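Local coordinates for biofilm-associated surface protein (Staphylococcus aureus, PDB 7C7U) that probably promotes adhesion and biofilm formation as a cell wall-anchored surface protein whose calcium-binding region may help modulate its functional-amyloid and biofilm-forming behaviour, at residues A[443-448]-A[539-544]; A[434-439]-A[496-501]. All blocks are in the same frame, centred on the assembly; numbering follows the deposited sequence.

Contact 1 (A[443-448]-A[539-544]); sequences TEDTVV and NGTSGS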
# COMPACT_ATOMS: atom_id res chain seq x y z
N THR A 443 35.37 12.88 30.39
CA THR A 443 36.65 12.52 29.78
C THR A 443 37.24 11.23 30.34
O THR A 443 38.15 10.69 29.72
CB THR A 443 37.68 13.65 29.97
OG1 THR A 443 37.97 13.79 31.36
CG2 THR A 443 37.18 15.01 29.41
N GLU A 444 36.73 10.72 31.47
CA GLU A 444 37.21 9.44 32.01
C GLU A 444 36.36 8.24 31.57
O GLU A 444 36.77 7.10 31.78
CB GLU A 444 37.25 9.48 33.53
CG GLU A 444 38.54 10.14 34.04
CD GLU A 444 38.57 10.29 35.55
OE1 GLU A 444 37.49 10.29 36.17
OE2 GLU A 444 39.70 10.40 36.10
N ASP A 445 35.21 8.48 30.95
CA ASP A 445 34.34 7.40 30.50
C ASP A 445 34.85 6.77 29.22
O ASP A 445 35.53 7.40 28.41
CB ASP A 445 32.91 7.90 30.31
CG ASP A 445 32.19 8.10 31.62
OD1 ASP A 445 32.08 7.10 32.37
OD2 ASP A 445 31.77 9.24 31.93
N THR A 446 34.52 5.48 29.04
CA THR A 446 34.98 4.73 27.89
C THR A 446 33.83 4.19 27.04
O THR A 446 34.08 3.43 26.11
CB THR A 446 35.89 3.58 28.33
OG1 THR A 446 35.19 2.74 29.25
CG2 THR A 446 37.17 4.13 29.01
N VAL A 447 32.58 4.55 27.35
CA VAL A 447 31.42 4.08 26.59
C VAL A 447 30.43 5.24 26.45
O VAL A 447 30.15 5.94 27.43
CB VAL A 447 30.73 2.85 27.23
CG1 VAL A 447 29.59 2.31 26.30
CG2 VAL A 447 31.73 1.74 27.53
N VAL A 448 29.90 5.42 25.25
CA VAL A 448 28.75 6.29 25.00
C VAL A 448 27.52 5.39 24.93
O VAL A 448 27.41 4.57 24.02
CB VAL A 448 28.91 7.09 23.69
CG1 VAL A 448 27.62 7.94 23.42
CG2 VAL A 448 30.15 7.95 23.71
N ASN A 539 21.36 5.52 31.66
CA ASN A 539 22.70 5.83 31.17
C ASN A 539 23.27 6.98 31.99
O ASN A 539 22.54 7.92 32.34
CB ASN A 539 22.68 6.21 29.69
CG ASN A 539 21.87 5.25 28.85
OD1 ASN A 539 22.28 4.11 28.63
ND2 ASN A 539 20.69 5.68 28.41
N GLY A 540 24.56 6.91 32.29
CA GLY A 540 25.19 7.94 33.10
C GLY A 540 26.65 7.62 33.29
O GLY A 540 27.14 6.55 32.89
N THR A 541 27.35 8.56 33.91
CA THR A 541 28.79 8.38 34.03
C THR A 541 29.12 7.19 34.94
O THR A 541 28.40 6.87 35.90
CB THR A 541 29.46 9.66 34.53
OG1 THR A 541 30.88 9.49 34.47
CG2 THR A 541 29.05 9.96 35.95
N SER A 542 30.23 6.54 34.64
CA SER A 542 30.61 5.34 35.36
C SER A 542 30.90 5.66 36.82
O SER A 542 31.49 6.70 37.15
CB SER A 542 31.83 4.72 34.68
OG SER A 542 32.22 3.52 35.32
N GLY A 543 30.45 4.78 37.72
CA GLY A 543 30.60 4.98 39.14
C GLY A 543 29.60 5.92 39.79
O GLY A 543 29.59 6.02 41.02
N SER A 544 28.77 6.61 39.02
CA SER A 544 27.68 7.38 39.59
C SER A 544 26.50 6.46 39.92
O SER A 544 26.30 5.43 39.27
CB SER A 544 27.22 8.49 38.64
OG SER A 544 26.48 7.96 37.54
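The carboxylate of Asp445 lies against Thr541 and Ser542, the first two residues of a type II beta turn, and takes a hydrogen bond from each. The contact lies where two successive beta modules probably meet: Asp445 sits in the loop of the beta hairpin formed by strands 437-442 and 447-451, whereas Thr541 to Ser544 link strands 535-539 and 545-550 of the next module. Both carboxylate oxygens are used on their syn sides. OD2 of Asp445 receives OG1 of Thr541 at 2.7 Å on its syn lone pair, while OD1 of Asp445 receives the backbone N of Ser542 at 3.0 Å, a nearly straight bond (166°) that enters 16° out of the carboxylate plane. The Thr541 side chain runs at about a right angle to that of Asp445; its chi1 of -172° swings OG1 to the carbonyl-carbon side of Thr541, beside the peptide whose N belongs to Ser542, so both donors face the same carboxylate. Two donors from consecutive residues should hold the carboxylate group in a fixed rotation, and a third, the backbone N of Thr442, also reaches OD2 from the aspartate's own hairpin. The acid is buried, and these bonds probably offset much of the cost of a negative charge there. Ser542 OG turns instead to the carbonyls of Pro562 and Ala563. The turn is closed at Thr541 O, which accepts both N of Ser544, at 3.2 Å, and, on a lone pair in the carbonyl plane, Ser544 OG at 2.8 Å.

Contact 2 (A[434-439]-A[496-501]); sequences GKPQAA and YTIAID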
# COMPACT_ATOMS: atom_id res chain seq x y z
N GLY A 434 14.14 6.95 14.29
CA GLY A 434 14.01 8.25 14.92
C GLY A 434 15.32 8.90 15.33
O GLY A 434 16.39 8.57 14.81
N LYS A 435 15.25 9.85 16.26
CA LYS A 435 16.41 10.65 16.64
C LYS A 435 17.20 9.94 17.74
O LYS A 435 16.64 9.58 18.78
CB LYS A 435 15.96 12.02 17.13
CG LYS A 435 17.07 13.04 17.33
CD LYS A 435 16.52 14.32 17.88
CE LYS A 435 17.56 15.42 17.90
NZ LYS A 435 17.07 16.60 18.69
N PRO A 436 18.50 9.74 17.54
CA PRO A 436 19.29 9.08 18.58
C PRO A 436 19.37 9.95 19.83
O PRO A 436 19.29 11.18 19.75
CB PRO A 436 20.66 8.90 17.93
CG PRO A 436 20.76 9.98 16.91
CD PRO A 436 19.33 10.23 16.43
N GLN A 437 19.52 9.30 20.98
CA GLN A 437 19.69 9.98 22.27
C GLN A 437 20.87 9.36 23.01
O GLN A 437 21.02 8.14 23.05
CB GLN A 437 18.42 9.89 23.14
CG GLN A 437 17.10 10.33 22.46
CD GLN A 437 17.04 11.83 22.27
OE1 GLN A 437 17.76 12.56 22.94
NE2 GLN A 437 16.18 12.29 21.35
N ALA A 438 21.72 10.20 23.60
CA ALA A 438 22.88 9.70 24.33
C ALA A 438 23.11 10.62 25.52
O ALA A 438 23.13 11.84 25.35
CB ALA A 438 24.11 9.65 23.42
N ALA A 439 23.27 10.03 26.70
CA ALA A 439 23.61 10.80 27.89
C ALA A 439 25.01 11.39 27.76
O ALA A 439 25.90 10.79 27.15
CB ALA A 439 23.56 9.92 29.13
N TYR A 496 30.08 16.27 20.79
CA TYR A 496 30.21 15.12 19.92
C TYR A 496 28.88 14.81 19.25
O TYR A 496 27.81 15.17 19.76
CB TYR A 496 30.70 13.89 20.70
CG TYR A 496 32.15 13.97 21.10
CD1 TYR A 496 32.59 14.89 22.05
CD2 TYR A 496 33.08 13.13 20.51
CE1 TYR A 496 33.95 14.98 22.42
CE2 TYR A 496 34.43 13.20 20.86
CZ TYR A 496 34.85 14.13 21.81
OH TYR A 496 36.19 14.19 22.14
N THR A 497 28.95 14.14 18.10
CA THR A 497 27.77 13.66 17.38
C THR A 497 27.61 12.16 17.60
O THR A 497 28.59 11.42 17.49
CB THR A 497 27.87 13.94 15.88
OG1 THR A 497 28.08 15.33 15.66
CG2 THR A 497 26.60 13.48 15.15
N ILE A 498 26.39 11.73 17.92
CA ILE A 498 26.02 10.32 17.87
C ILE A 498 25.21 10.15 16.59
O ILE A 498 24.12 10.73 16.45
CB ILE A 498 25.25 9.86 19.12
CG1 ILE A 498 24.78 8.41 18.95
CG2 ILE A 498 24.12 10.80 19.51
CD1 ILE A 498 25.94 7.41 18.80
N ALA A 499 25.76 9.38 15.65
CA ALA A 499 25.17 9.20 14.32
C ALA A 499 24.76 7.75 14.14
O ALA A 499 25.55 6.85 14.42
CB ALA A 499 26.15 9.62 13.22
N ILE A 500 23.52 7.55 13.66
CA ILE A 500 22.94 6.24 13.42
C ILE A 500 22.84 6.03 11.91
O ILE A 500 22.06 6.71 11.22
CB ILE A 500 21.57 6.09 14.09
CG1 ILE A 500 21.60 6.65 15.51
CG2 ILE A 500 21.15 4.63 14.12
CD1 ILE A 500 22.52 5.92 16.46
N ASP A 501 23.61 5.07 11.41
CA ASP A 501 23.84 4.86 9.99
C ASP A 501 23.06 3.64 9.53
O ASP A 501 23.28 2.53 10.02
CB ASP A 501 25.34 4.71 9.72
CG ASP A 501 25.69 4.59 8.23
OD1 ASP A 501 24.82 4.25 7.40
OD2 ASP A 501 26.87 4.83 7.90
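Pro436 presses its ring onto Ile500, CB of Pro436 standing just 3.4 Å from CG1 of Ile500, closer than carbon atoms usually approach. The two side chains slide past one another in opposite directions, so two ring carbons, CB and CG, meet the CG1-CD1 branch: CD1 of Ile500 lies 3.8 Å from Pro436 CB. Ile500 carries CG1 beside its backbone N, anti to the carbonyl carbon (chi1 -44°), and this branch is the one that receives the ring. CG of Pro436 also comes within 3.5 Å of the carbonyl O of Ile498.

Packing relaxes two residues further on. CB of Ala438 rests 4.1 Å from CG2 of Ile498, an ordinary apolar contact, and Phe484 and Ala463 extend the hydrophobic layer around the two isoleucines. On the solvent side, Lys435 and Gln437 alternate with Pro436 and Ala438, and their CB atoms head away from strand 494-501 at exposed positions.

Gln437 pairs through its backbone with Ser451, whereas Ile498 pairs with Asn511, so the two segments face each other with side chains between them; Asn511 ND2 also bonds Pro436 O. Pro436 touches Glu509, a calcium ligand, and its side chain is about 8 Å from a calcium ion. Apolar side chains meeting between strands paired to different neighbours, with polar ones facing outward, are consistent with the core of an immunoglobulin-like beta sandwich.

Both contacts draw on the same hairpin, strands 437-442 and 447-451, but use it differently. Contact 2 lies inside one module, toward its calcium-bound end, where apolar side chains fill the core; contact 1 is made at the hairpin loop, where that module meets the next, and depends on a carboxylate, probably charged, with hydroxyl and backbone donors. Both are buried, and chemistry separates them: shape fit in the core, directed hydrogen bonds at the junction. Their centres are 16 Å apart, yet they join directly through packing of Asn539 CB on Ala439 CB and Val448 CG1 on Ala438 CB, at 3.8 and 3.9 Å respectively.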